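Local coordinates for protein peroxinectin A (Dictyostelium discoideum, PDB 6ERC) that uses hydrogen peroxide to oxidise phenolic donors, as a secreted haem peroxidase that also has iodide and thiocyanate peroxidase activity, at residues A[176-180]-A[181-185]; A[335-338]-A[339-343]; A[486-490]-A[491-495]; A[501-504]-A[505-508]. One frame throughout, in Å; residues are numbered along the deposited sequence.

Contact 1 (A[176-180]-A[181-185]); sequences MTVTD and VGDLP
Thr177 and Leu184 form the antiparallel hydrogen-bonded pair of this contact: Thr177 N reaches Leu184 O at 2.5 Å, and Leu184 N returns to Thr177 O at 2.7 Å, both nearly straight. Side-chain hydroxyls add a second set of bonds. Thr177 OG1, beside its own backbone N, donates to Pro185 O. Nearer the turn, Thr179 OG1 donates to Gly182 O at 2.5 Å, an oxygen that also takes a bent bond from Thr179 N. A chi1 of 63°, which sets OG1 between backbone N and carbonyl carbon, turns the hydroxyl inward, where Val181 N also meets it weakly. With a valine in place of Thr179, Gly182 O would probably keep just the bent backbone bond and Val181 N would lose its weak acceptor. Gly182 suits its place because its positive phi would drive a CB into the preceding carbonyl. Packing completes the contact: Met176 CG lies 3.7 Å from Asp183 CB, and the Val178 CG2 methyl lies beside the carboxylate oxygen Asp183 OD1. Met176 and Pro185 turn to helix 218-241, whose Arg229 NH2 binds Asp183 O. The whole is a tight beta hairpin at the protein surface, its two short strands reversing at Asp180 and Val181.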
ATOM      1  N   MET A 176      11.386 -21.581   3.230  1.00 62.59           N
ATOM      2  CA  MET A 176      12.404 -20.561   3.412  1.00 61.48           C
ATOM      3  C   MET A 176      13.638 -20.953   2.615  1.00 63.23           C
ATOM      4  O   MET A 176      13.871 -22.135   2.347  1.00 64.62           O
ATOM      5  CB  MET A 176      12.750 -20.398   4.897  1.00 61.40           C
ATOM      6  CG  MET A 176      12.934 -18.965   5.368  1.00 61.86           C
ATOM      7  SD  MET A 176      11.503 -17.897   5.097  1.00 57.75           S
ATOM      8  CE  MET A 176      10.248 -18.759   6.029  1.00 62.07           C
ATOM      9  N   THR A 177      14.422 -19.948   2.234  1.00 61.00           N
ATOM     10  CA  THR A 177      15.704 -20.158   1.571  1.00 62.29           C
ATOM     11  C   THR A 177      16.805 -19.923   2.599  1.00 61.30           C
ATOM     12  O   THR A 177      17.078 -18.779   2.976  1.00 60.85           O
ATOM     13  CB  THR A 177      15.868 -19.223   0.371  1.00 61.50           C
ATOM     14  OG1 THR A 177      14.796 -19.429  -0.557  1.00 62.07           O
ATOM     15  CG2 THR A 177      17.195 -19.479  -0.338  1.00 61.48           C
ATOM     16  N   VAL A 178      17.427 -21.001   3.064  1.00 64.18           N
ATOM     17  CA  VAL A 178      18.543 -20.879   3.995  1.00 65.10           C
ATOM     18  C   VAL A 178      19.784 -20.469   3.217  1.00 66.03           C
ATOM     19  O   VAL A 178      20.125 -21.082   2.197  1.00 67.35           O
ATOM     20  CB  VAL A 178      18.768 -22.192   4.760  1.00 64.51           C
ATOM     21  CG1 VAL A 178      19.134 -23.330   3.811  1.00 67.84           C
ATOM     22  CG2 VAL A 178      19.845 -22.002   5.821  1.00 66.32           C
ATOM     23  N   THR A 179      20.460 -19.424   3.690  1.00 62.62           N
ATOM     24  CA  THR A 179      21.618 -18.876   3.005  1.00 61.80           C
ATOM     25  C   THR A 179      22.695 -18.553   4.029  1.00 62.45           C
ATOM     26  O   THR A 179      22.487 -18.661   5.241  1.00 62.36           O
ATOM     27  CB  THR A 179      21.256 -17.617   2.207  1.00 60.89           C
ATOM     28  OG1 THR A 179      20.803 -16.593   3.101  1.00 60.10           O
ATOM     29  CG2 THR A 179      20.165 -17.917   1.193  1.00 60.40           C
ATOM     30  N   ASP A 180      23.864 -18.151   3.522  1.00 65.82           N
ATOM     31  CA  ASP A 180      24.967 -17.741   4.383  1.00 66.58           C
ATOM     32  C   ASP A 180      24.676 -16.453   5.141  1.00 65.35           C
ATOM     33  O   ASP A 180      25.444 -16.101   6.044  1.00 66.43           O
ATOM     34  CB  ASP A 180      26.241 -17.558   3.555  1.00 65.91           C
ATOM     35  CG  ASP A 180      26.631 -18.809   2.798  1.00 69.14           C
ATOM     36  OD1 ASP A 180      26.348 -19.922   3.293  1.00 70.52           O
ATOM     37  OD2 ASP A 180      27.225 -18.678   1.705  1.00 70.53           O
ATOM     38  N   VAL A 181      23.600 -15.746   4.800  1.00 60.35           N
ATOM     39  CA  VAL A 181      23.270 -14.482   5.445  1.00 61.03           C
ATOM     40  C   VAL A 181      21.840 -14.544   5.963  1.00 60.49           C
ATOM     41  O   VAL A 181      21.026 -13.654   5.688  1.00 58.79           O
ATOM     42  CB  VAL A 181      23.462 -13.298   4.478  1.00 60.57           C
ATOM     43  CG1 VAL A 181      24.944 -13.078   4.204  1.00 61.05           C
ATOM     44  CG2 VAL A 181      22.706 -13.538   3.176  1.00 59.82           C
ATOM     45  N   GLY A 182      21.529 -15.597   6.718  1.00 60.36           N
ATOM     46  CA  GLY A 182      20.215 -15.752   7.306  1.00 60.03           C
ATOM     47  C   GLY A 182      19.234 -16.443   6.382  1.00 60.21           C
ATOM     48  O   GLY A 182      19.543 -16.850   5.258  1.00 59.74           O
ATOM     49  N   ASP A 183      18.011 -16.581   6.885  1.00 59.87           N
ATOM     50  CA  ASP A 183      16.938 -17.229   6.145  1.00 60.32           C
ATOM     51  C   ASP A 183      16.182 -16.201   5.315  1.00 58.80           C
ATOM     52  O   ASP A 183      15.766 -15.160   5.834  1.00 57.39           O
ATOM     53  CB  ASP A 183      15.983 -17.943   7.101  1.00 60.69           C
ATOM     54  CG  ASP A 183      16.563 -19.229   7.650  1.00 61.93           C
ATOM     55  OD1 ASP A 183      17.750 -19.511   7.379  1.00 63.00           O
ATOM     56  OD2 ASP A 183      15.826 -19.961   8.344  1.00 62.12           O
ATOM     57  N   LEU A 184      16.004 -16.500   4.029  1.00 59.06           N
ATOM     58  CA  LEU A 184      15.288 -15.617   3.116  1.00 59.51           C
ATOM     59  C   LEU A 184      14.044 -16.322   2.589  1.00 59.15           C
ATOM     60  O   LEU A 184      13.907 -17.540   2.756  1.00 60.82           O
ATOM     61  CB  LEU A 184      16.196 -15.191   1.960  1.00 59.35           C
ATOM     62  CG  LEU A 184      17.460 -14.424   2.355  1.00 58.48           C
ATOM     63  CD1 LEU A 184      18.317 -14.152   1.131  1.00 58.18           C
ATOM     64  CD2 LEU A 184      17.110 -13.123   3.061  1.00 57.14           C
ATOM     65  N   PRO A 185      13.118 -15.604   1.959  1.00 57.24           N
ATOM     66  CA  PRO A 185      11.896 -16.243   1.458  1.00 56.89           C
ATOM     67  C   PRO A 185      12.213 -17.281   0.397  1.00 57.61           C
ATOM     68  O   PRO A 185      13.342 -17.340  -0.112  1.00 57.07           O
ATOM     69  CB  PRO A 185      11.092 -15.071   0.874  1.00 59.50           C
ATOM     70  CG  PRO A 185      11.628 -13.855   1.556  1.00 56.99           C
ATOM     71  CD  PRO A 185      13.083 -14.139   1.784  1.00 57.79           C
TER

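Contact 2 (A[335-338]-A[339-343]); sequences HALN and RGVEP
Leu337 and Gly340 close a type I beta turn, a local reversal between the short 3-10 segment at 335-336 and the start of helix 342-350, at a partly buried place in the fold. The turn's own bond runs from Gly340 N to Leu337 O at 3.0 Å. The donor stands well above the carbonyl plane, 67° out of it, and the C=O...N angle is 113°, so no lone pair is met squarely. The 3-10 turn just before is held by Asn338 N bonded to His335 O, also 3.0 Å, and the two turns overlap, sharing Leu337 and Asn338.

A water joins three backbone atoms: it donates to Ala336 O at 2.8 Å and to Gly340 O at 2.7 Å, and accepts weakly from Arg339 N. Ala336 O and Gly340 O, both acceptors, are thus joined through the water's two hydrogens. Glycine suits position 340 because phi is positive (80°) and a CB would crowd Glu342 OE1. The side-chain part is one apolar touch, Leu337 CD2 against Val341 CG1 at 4.0 Å, to which Leu337 extends with CG beside its backbone N. Asn338 and Arg339 point outward, as suits polar residues at an exposed bend.

Leu337 and Val341 both lie on Ser222 of helix 218-241, and Glu342 OE2 makes a salt bridge with Arg229 of that helix. On the strand side, Tyr314 OH bonds to Ala336 O, while the backbone of Pro343, which can only accept, is hydrogen-bonded to that of Tyr315 in strand 311-315.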
ATOM      1  N   HIS A 335      18.725  -9.065  -6.090  1.00 59.91           N
ATOM      2  CA  HIS A 335      20.119  -8.920  -5.682  1.00 60.97           C
ATOM      3  C   HIS A 335      20.279  -8.005  -4.477  1.00 60.16           C
ATOM      4  O   HIS A 335      21.312  -8.068  -3.798  1.00 60.19           O
ATOM      5  CB  HIS A 335      20.957  -8.387  -6.844  1.00 61.14           C
ATOM      6  CG  HIS A 335      21.265  -9.421  -7.880  1.00 62.92           C
ATOM      7  ND1 HIS A 335      22.553  -9.790  -8.204  1.00 65.21           N
ATOM      8  CD2 HIS A 335      20.451 -10.175  -8.655  1.00 63.23           C
ATOM      9  CE1 HIS A 335      22.520 -10.721  -9.140  1.00 66.50           C
ATOM     10  NE2 HIS A 335      21.256 -10.974  -9.431  1.00 66.78           N
ATOM     11  N   ALA A 336      19.288  -7.159  -4.194  1.00 58.42           N
ATOM     12  CA  ALA A 336      19.369  -6.275  -3.039  1.00 57.74           C
ATOM     13  C   ALA A 336      19.458  -7.043  -1.726  1.00 57.94           C
ATOM     14  O   ALA A 336      19.900  -6.473  -0.723  1.00 59.22           O
ATOM     15  CB  ALA A 336      18.162  -5.341  -3.013  1.00 57.27           C
ATOM     16  N   LEU A 337      19.048  -8.311  -1.704  1.00 58.63           N
ATOM     17  CA  LEU A 337      19.128  -9.139  -0.508  1.00 57.29           C
ATOM     18  C   LEU A 337      20.308 -10.105  -0.535  1.00 57.82           C
ATOM     19  O   LEU A 337      20.373 -11.005   0.306  1.00 59.15           O
ATOM     20  CB  LEU A 337      17.825  -9.923  -0.319  1.00 57.74           C
ATOM     21  CG  LEU A 337      16.529  -9.118  -0.183  1.00 56.98           C
ATOM     22  CD1 LEU A 337      15.347 -10.047   0.060  1.00 56.29           C
ATOM     23  CD2 LEU A 337      16.635  -8.090   0.933  1.00 56.15           C
ATOM     24  N   ASN A 338      21.242  -9.940  -1.475  1.00 59.25           N
ATOM     25  CA  ASN A 338      22.389 -10.841  -1.537  1.00 60.67           C
ATOM     26  C   ASN A 338      23.210 -10.796  -0.255  1.00 60.47           C
ATOM     27  O   ASN A 338      23.845 -11.791   0.108  1.00 62.49           O
ATOM     28  CB  ASN A 338      23.276 -10.496  -2.735  1.00 63.26           C
ATOM     29  CG  ASN A 338      22.676 -10.944  -4.059  1.00 64.26           C
ATOM     30  OD1 ASN A 338      21.889 -11.893  -4.110  1.00 63.49           O
ATOM     31  ND2 ASN A 338      23.051 -10.263  -5.142  1.00 63.09           N
ATOM     32  N   ARG A 339      23.221  -9.655   0.436  1.00 59.78           N
ATOM     33  CA  ARG A 339      23.941  -9.506   1.695  1.00 60.54           C
ATOM     34  C   ARG A 339      23.006  -9.532   2.901  1.00 59.34           C
ATOM     35  O   ARG A 339      23.326  -8.959   3.947  1.00 59.88           O
ATOM     36  CB  ARG A 339      24.760  -8.214   1.684  1.00 60.82           C
ATOM     37  CG  ARG A 339      25.930  -8.223   0.702  1.00 62.46           C
ATOM     38  CD  ARG A 339      26.617  -6.859   0.633  1.00 62.74           C
ATOM     39  NE  ARG A 339      27.824  -6.883  -0.193  1.00 65.17           N
ATOM     40  CZ  ARG A 339      28.508  -5.801  -0.560  1.00 64.56           C
ATOM     41  NH1 ARG A 339      28.108  -4.592  -0.180  1.00 62.91           N
ATOM     42  NH2 ARG A 339      29.595  -5.925  -1.313  1.00 64.64           N
ATOM     43  N   GLY A 340      21.854 -10.185   2.776  1.00 57.82           N
ATOM     44  CA  GLY A 340      20.917 -10.298   3.873  1.00 58.22           C
ATOM     45  C   GLY A 340      20.069  -9.052   4.051  1.00 54.82           C
ATOM     46  O   GLY A 340      20.315  -7.996   3.470  1.00 56.34           O
ATOM     47  N   VAL A 341      19.037  -9.188   4.888  1.00 53.15           N
ATOM     48  CA  VAL A 341      18.128  -8.074   5.138  1.00 54.37           C
ATOM     49  C   VAL A 341      18.694  -7.070   6.134  1.00 53.72           C
ATOM     50  O   VAL A 341      18.259  -5.911   6.143  1.00 52.97           O
ATOM     51  CB  VAL A 341      16.765  -8.571   5.653  1.00 54.56           C
ATOM     52  CG1 VAL A 341      16.109  -9.500   4.641  1.00 55.34           C
ATOM     53  CG2 VAL A 341      16.911  -9.263   7.005  1.00 55.16           C
ATOM     54  N   GLU A 342      19.644  -7.475   6.975  1.00 55.12           N
ATOM     55  CA  GLU A 342      20.117  -6.591   8.038  1.00 55.70           C
ATOM     56  C   GLU A 342      20.636  -5.263   7.510  1.00 53.98           C
ATOM     57  O   GLU A 342      20.293  -4.217   8.088  1.00 53.13           O
ATOM     58  CB  GLU A 342      21.188  -7.305   8.873  1.00 56.30           C
ATOM     59  CG  GLU A 342      20.645  -8.363   9.819  1.00 56.55           C
ATOM     60  CD  GLU A 342      20.233  -9.640   9.110  1.00 56.75           C
ATOM     61  OE1 GLU A 342      20.617  -9.826   7.935  1.00 55.58           O
ATOM     62  OE2 GLU A 342      19.528 -10.462   9.731  1.00 57.31           O
ATOM     63  N   PRO A 343      21.453  -5.215   6.452  1.00 54.52           N
ATOM     64  CA  PRO A 343      21.928  -3.905   5.971  1.00 55.60           C
ATOM     65  C   PRO A 343      20.806  -2.980   5.527  1.00 54.03           C
ATOM     66  O   PRO A 343      20.901  -1.762   5.720  1.00 52.83           O
ATOM     67  CB  PRO A 343      22.856  -4.278   4.805  1.00 55.35           C
ATOM     68  CG  PRO A 343      23.237  -5.697   5.052  1.00 55.51           C
ATOM     69  CD  PRO A 343      22.049  -6.328   5.698  1.00 54.31           C
TER
HETATM   70  O   HOH W   1      21.650  -7.164   1.311  1.00 48.61           O

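Contact 3 (A[486-490]-A[491-495]); sequences ETTTF and AEVIK
Thr488 and Glu492 meet at the start of helix 490-497, where Thr489 holds the N-cap position. Thr488 CG2 lies 3.5 Å from Glu492 CB and 3.8 Å from Val493 CG2, a methyl set against the first turn. Thr489 O accepts from Val493 N at 3.1 Å, and more weakly from Glu492 N; one residue on, Phe490 O takes Ile494 N at 3.1 Å. Phe490, its CG swung anti to the backbone N (chi1 -170°), lays its ring under Ile494, whose CD1 stands 4.2 Å from the ring centroid, close to the normal: a CH-pi contact over one face. Glu492 CG, beside its backbone N (chi1 -75°), runs alongside Thr489 OG1, and the bend at chi2 carries OE2 into a salt bridge with Lys495 NZ, 3.1 Å away and above the carboxylate plane. Were Glu492 an alanine, Lys495 would probably lose its carboxylate mate and Thr489 OG1 the CG beside it. A glutamate in the first turn is probably also favoured by the positive end of the helix dipole. Further out, Gln261 of helix 247-275 binds Thr488 O, and Trp75 meets the Phe490 ring with planes about 50° apart. From that same helix 247-275, Glu269 OE1 accepts Phe490 N.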
ATOM      1  N   GLU A 486       3.619 -13.820  21.180  1.00 58.48           N
ATOM      2  CA  GLU A 486       4.658 -12.935  21.696  1.00 59.58           C
ATOM      3  C   GLU A 486       4.607 -11.592  20.979  1.00 58.26           C
ATOM      4  O   GLU A 486       5.615 -11.066  20.506  1.00 57.46           O
ATOM      5  CB  GLU A 486       6.030 -13.578  21.540  1.00 60.29           C
ATOM      6  CG  GLU A 486       6.103 -15.003  22.052  1.00 60.90           C
ATOM      7  CD  GLU A 486       7.458 -15.630  21.810  1.00 62.02           C
ATOM      8  OE1 GLU A 486       8.334 -14.942  21.244  1.00 60.98           O
ATOM      9  OE2 GLU A 486       7.644 -16.808  22.181  1.00 63.49           O
ATOM     10  N   THR A 487       3.413 -11.016  20.896  1.00 59.37           N
ATOM     11  CA  THR A 487       3.221  -9.787  20.141  1.00 58.25           C
ATOM     12  C   THR A 487       3.859  -8.616  20.877  1.00 58.08           C
ATOM     13  O   THR A 487       3.499  -8.317  22.019  1.00 59.27           O
ATOM     14  CB  THR A 487       1.731  -9.539  19.920  1.00 57.95           C
ATOM     15  OG1 THR A 487       1.149 -10.691  19.300  1.00 58.13           O
ATOM     16  CG2 THR A 487       1.521  -8.335  19.027  1.00 57.67           C
ATOM     17  N   THR A 488       4.802  -7.947  20.213  1.00 57.66           N
ATOM     18  CA  THR A 488       5.508  -6.817  20.801  1.00 57.00           C
ATOM     19  C   THR A 488       5.554  -5.655  19.814  1.00 57.99           C
ATOM     20  O   THR A 488       4.820  -5.651  18.820  1.00 56.19           O
ATOM     21  CB  THR A 488       6.921  -7.236  21.212  1.00 57.63           C
ATOM     22  OG1 THR A 488       7.584  -6.147  21.865  1.00 58.02           O
ATOM     23  CG2 THR A 488       7.732  -7.675  19.998  1.00 57.14           C
ATOM     24  N   THR A 489       6.407  -4.667  20.076  1.00 58.23           N
ATOM     25  CA  THR A 489       6.569  -3.552  19.157  1.00 57.93           C
ATOM     26  C   THR A 489       7.395  -3.970  17.944  1.00 57.62           C
ATOM     27  O   THR A 489       8.141  -4.953  17.971  1.00 57.33           O
ATOM     28  CB  THR A 489       7.240  -2.362  19.846  1.00 57.35           C
ATOM     29  OG1 THR A 489       8.535  -2.744  20.326  1.00 56.34           O
ATOM     30  CG2 THR A 489       6.391  -1.860  21.002  1.00 57.52           C
ATOM     31  N   PHE A 490       7.253  -3.197  16.868  1.00 56.46           N
ATOM     32  CA  PHE A 490       7.968  -3.498  15.633  1.00 54.90           C
ATOM     33  C   PHE A 490       9.473  -3.566  15.872  1.00 55.02           C
ATOM     34  O   PHE A 490      10.156  -4.447  15.338  1.00 53.57           O
ATOM     35  CB  PHE A 490       7.627  -2.439  14.581  1.00 55.07           C
ATOM     36  CG  PHE A 490       8.120  -2.753  13.191  1.00 54.24           C
ATOM     37  CD1 PHE A 490       8.437  -4.046  12.806  1.00 53.96           C
ATOM     38  CD2 PHE A 490       8.263  -1.737  12.262  1.00 53.43           C
ATOM     39  CE1 PHE A 490       8.884  -4.313  11.524  1.00 51.79           C
ATOM     40  CE2 PHE A 490       8.710  -2.002  10.984  1.00 53.06           C
ATOM     41  CZ  PHE A 490       9.020  -3.291  10.617  1.00 51.60           C
ATOM     42  N   ALA A 491      10.006  -2.651  16.684  1.00 55.90           N
ATOM     43  CA  ALA A 491      11.443  -2.627  16.933  1.00 56.23           C
ATOM     44  C   ALA A 491      11.922  -3.938  17.539  1.00 57.46           C
ATOM     45  O   ALA A 491      13.009  -4.423  17.204  1.00 57.13           O
ATOM     46  CB  ALA A 491      11.797  -1.458  17.852  1.00 56.78           C
ATOM     47  N   GLU A 492      11.129  -4.523  18.438  1.00 57.96           N
ATOM     48  CA  GLU A 492      11.529  -5.770  19.079  1.00 59.57           C
ATOM     49  C   GLU A 492      11.372  -6.968  18.153  1.00 57.36           C
ATOM     50  O   GLU A 492      12.137  -7.933  18.263  1.00 59.35           O
ATOM     51  CB  GLU A 492      10.725  -5.982  20.364  1.00 59.89           C
ATOM     52  CG  GLU A 492      11.169  -5.089  21.517  1.00 59.39           C
ATOM     53  CD  GLU A 492      12.613  -5.336  21.923  1.00 61.47           C
ATOM     54  OE1 GLU A 492      13.122  -6.451  21.670  1.00 60.53           O
ATOM     55  OE2 GLU A 492      13.241  -4.416  22.487  1.00 62.24           O
ATOM     56  N   VAL A 493      10.400  -6.936  17.240  1.00 55.04           N
ATOM     57  CA  VAL A 493      10.313  -7.983  16.229  1.00 56.26           C
ATOM     58  C   VAL A 493      11.576  -7.991  15.377  1.00 57.20           C
ATOM     59  O   VAL A 493      12.075  -9.054  14.987  1.00 55.99           O
ATOM     60  CB  VAL A 493       9.051  -7.795  15.367  1.00 55.99           C
ATOM     61  CG1 VAL A 493       8.989  -8.854  14.278  1.00 56.21           C
ATOM     62  CG2 VAL A 493       7.798  -7.847  16.230  1.00 56.27           C
ATOM     63  N   ILE A 494      12.113  -6.805  15.076  1.00 56.75           N
ATOM     64  CA  ILE A 494      13.338  -6.714  14.285  1.00 55.90           C
ATOM     65  C   ILE A 494      14.482  -7.408  15.010  1.00 54.94           C
ATOM     66  O   ILE A 494      15.225  -8.203  14.422  1.00 55.37           O
ATOM     67  CB  ILE A 494      13.670  -5.239  13.981  1.00 54.42           C
ATOM     68  CG1 ILE A 494      12.646  -4.657  13.006  1.00 54.56           C
ATOM     69  CG2 ILE A 494      15.071  -5.098  13.395  1.00 54.03           C
ATOM     70  CD1 ILE A 494      12.651  -3.141  12.931  1.00 53.73           C
ATOM     71  N   LYS A 495      14.643  -7.113  16.300  1.00 57.15           N
ATOM     72  CA  LYS A 495      15.716  -7.724  17.077  1.00 58.39           C
ATOM     73  C   LYS A 495      15.548  -9.237  17.146  1.00 57.77           C
ATOM     74  O   LYS A 495      16.513  -9.990  16.974  1.00 59.59           O
ATOM     75  CB  LYS A 495      15.740  -7.124  18.480  1.00 58.54           C
ATOM     76  CG  LYS A 495      15.999  -5.627  18.516  1.00 58.98           C
ATOM     77  CD  LYS A 495      15.783  -5.074  19.918  1.00 59.90           C
ATOM     78  CE  LYS A 495      15.987  -3.569  19.976  1.00 59.35           C
ATOM     79  NZ  LYS A 495      15.780  -3.045  21.353  1.00 60.02           N
TER

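Contact 4 (A[501-504]-A[505-508]); sequences IGYV and QPNV
The loop that follows helix 490-497 runs extended through Tyr503 to Gln505, then bends at Pro506, and in it Tyr503 lays a ring face over the backbone of Gln505, two residues on. Tyr503 CE2 is 3.7 Å from Gln505 N, and Tyr503 OH is 3.7 Å from Gln505 CA, so the outer half of the ring does the touching; the hydroxyl continues past Gln505 CB towards Pro506 CD at 4.2 Å. Holding CG anti to the backbone N (chi1 174°) sends the ring forward along the chain. The Gln505 side chain crosses the Tyr503 side chain at about a right angle, yet its amide plane is only 21° from that of the ring.

Gln505 is folded, with a sharp bend at chi2, and its NE2 turns to Ile349 O at the end of helix 342-350, with a weak bond to Arg510 O besides. Glutamine suits this place because its CB can lie by the tyrosine hydroxyl while its amide serves backbone oxygens. Pro506, whose ring fixes phi near -62°, suits the bend where the extended run ends.

The second touch is apolar: Val504 CG1 meets Val508 CG1 at 3.7 Å. Both valines are buried and both face Ala491 and Ile349, so these two valines pack against both helix 490-497 and helix 342-350.

Between the two halves of this loop the contacts are van der Waals in kind. Its shape therefore probably depends on a hydrophobic inner side and on polar bonds to other elements, such as that of Gln505, more than on bonds within itself.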
ATOM      1  N   ILE A 501      21.926  -6.851  14.564  1.00 57.44           N
ATOM      2  CA  ILE A 501      21.333  -5.734  13.839  1.00 58.43           C
ATOM      3  C   ILE A 501      21.926  -4.407  14.293  1.00 59.39           C
ATOM      4  O   ILE A 501      21.951  -3.437  13.523  1.00 58.06           O
ATOM      5  CB  ILE A 501      19.801  -5.749  14.008  1.00 58.03           C
ATOM      6  CG1 ILE A 501      19.145  -4.688  13.118  1.00 56.04           C
ATOM      7  CG2 ILE A 501      19.417  -5.527  15.464  1.00 57.34           C
ATOM      8  CD1 ILE A 501      19.309  -4.939  11.638  1.00 55.98           C
ATOM      9  N   GLY A 502      22.402  -4.331  15.530  1.00 57.25           N
ATOM     10  CA  GLY A 502      22.887  -3.078  16.078  1.00 57.87           C
ATOM     11  C   GLY A 502      21.795  -2.328  16.813  1.00 56.55           C
ATOM     12  O   GLY A 502      20.724  -2.859  17.122  1.00 56.39           O
ATOM     13  N   TYR A 503      22.074  -1.058  17.091  1.00 57.30           N
ATOM     14  CA  TYR A 503      21.117  -0.248  17.832  1.00 58.51           C
ATOM     15  C   TYR A 503      19.839  -0.043  17.028  1.00 57.72           C
ATOM     16  O   TYR A 503      19.872   0.232  15.825  1.00 57.44           O
ATOM     17  CB  TYR A 503      21.707   1.111  18.201  1.00 58.44           C
ATOM     18  CG  TYR A 503      20.666   2.007  18.830  1.00 59.76           C
ATOM     19  CD1 TYR A 503      20.256   1.807  20.141  1.00 60.25           C
ATOM     20  CD2 TYR A 503      20.069   3.028  18.105  1.00 59.64           C
ATOM     21  CE1 TYR A 503      19.294   2.609  20.720  1.00 60.34           C
ATOM     22  CE2 TYR A 503      19.103   3.838  18.675  1.00 59.95           C
ATOM     23  CZ  TYR A 503      18.720   3.622  19.983  1.00 61.54           C
ATOM     24  OH  TYR A 503      17.760   4.423  20.558  1.00 62.74           O
ATOM     25  N   VAL A 504      18.704  -0.165  17.713  1.00 57.53           N
ATOM     26  CA  VAL A 504      17.388  -0.001  17.110  1.00 56.64           C
ATOM     27  C   VAL A 504      16.540   0.827  18.065  1.00 58.65           C
ATOM     28  O   VAL A 504      16.316   0.419  19.211  1.00 59.16           O
ATOM     29  CB  VAL A 504      16.709  -1.354  16.829  1.00 55.98           C
ATOM     30  CG1 VAL A 504      15.317  -1.149  16.247  1.00 57.62           C
ATOM     31  CG2 VAL A 504      17.564  -2.187  15.890  1.00 55.96           C
ATOM     32  N   GLN A 505      16.065   1.981  17.598  1.00 58.71           N
ATOM     33  CA  GLN A 505      15.231   2.834  18.426  1.00 59.23           C
ATOM     34  C   GLN A 505      13.893   2.150  18.711  1.00 58.52           C
ATOM     35  O   GLN A 505      13.457   1.277  17.958  1.00 57.01           O
ATOM     36  CB  GLN A 505      15.003   4.186  17.746  1.00 58.27           C
ATOM     37  CG  GLN A 505      14.155   4.148  16.477  1.00 56.80           C
ATOM     38  CD  GLN A 505      14.983   4.092  15.212  1.00 56.30           C
ATOM     39  OE1 GLN A 505      16.087   3.548  15.193  1.00 55.93           O
ATOM     40  NE2 GLN A 505      14.450   4.666  14.140  1.00 56.90           N
ATOM     41  N   PRO A 506      13.223   2.530  19.805  1.00 58.44           N
ATOM     42  CA  PRO A 506      11.933   1.888  20.119  1.00 58.42           C
ATOM     43  C   PRO A 506      10.869   2.119  19.060  1.00 58.12           C
ATOM     44  O   PRO A 506      10.125   1.188  18.727  1.00 56.01           O
ATOM     45  CB  PRO A 506      11.549   2.517  21.467  1.00 60.28           C
ATOM     46  CG  PRO A 506      12.362   3.765  21.571  1.00 60.58           C
ATOM     47  CD  PRO A 506      13.634   3.486  20.847  1.00 59.32           C
ATOM     48  N   ASN A 507      10.769   3.333  18.526  1.00 59.91           N
ATOM     49  CA  ASN A 507       9.817   3.654  17.464  1.00 58.18           C
ATOM     50  C   ASN A 507      10.602   3.823  16.170  1.00 57.21           C
ATOM     51  O   ASN A 507      11.144   4.898  15.899  1.00 57.10           O
ATOM     52  CB  ASN A 507       9.023   4.911  17.795  1.00 58.87           C
ATOM     53  CG  ASN A 507       7.959   5.214  16.760  1.00 59.11           C
ATOM     54  OD1 ASN A 507       7.617   4.364  15.935  1.00 58.06           O
ATOM     55  ND2 ASN A 507       7.424   6.426  16.801  1.00 58.91           N
ATOM     56  N   VAL A 508      10.655   2.756  15.365  1.00 56.31           N
ATOM     57  CA  VAL A 508      11.427   2.787  14.124  1.00 56.04           C
ATOM     58  C   VAL A 508      10.749   3.591  13.028  1.00 55.69           C
ATOM     59  O   VAL A 508      11.257   3.627  11.900  1.00 53.68           O
ATOM     60  CB  VAL A 508      11.703   1.358  13.611  1.00 53.81           C
ATOM     61  CG1 VAL A 508      12.548   0.596  14.612  1.00 55.54           C
ATOM     62  CG2 VAL A 508      10.403   0.617  13.326  1.00 53.64           C
TER

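From the N terminus the four contacts follow in series; none encloses or crosses another. Contact 1 closes a hairpin, contact 2 a turn ahead of helix 342-350, contact 3 the start of helix 490-497, and contact 4 shapes the loop behind that helix. In space they form a chain of touches. Val181 CG2 of contact 1 packs 3.5 Å from Gly340 N of contact 2; Ile501 CD1 of contact 4 lies on Glu342 O; and Phe490 CD2 meets Val508 CG2 at 3.4 Å, tying contact 3 to contact 4. Helix 218-241 is common ground: its Arg229 serves both 181-185 and 339-343, and its Leu226 touches Val341 and Ile494.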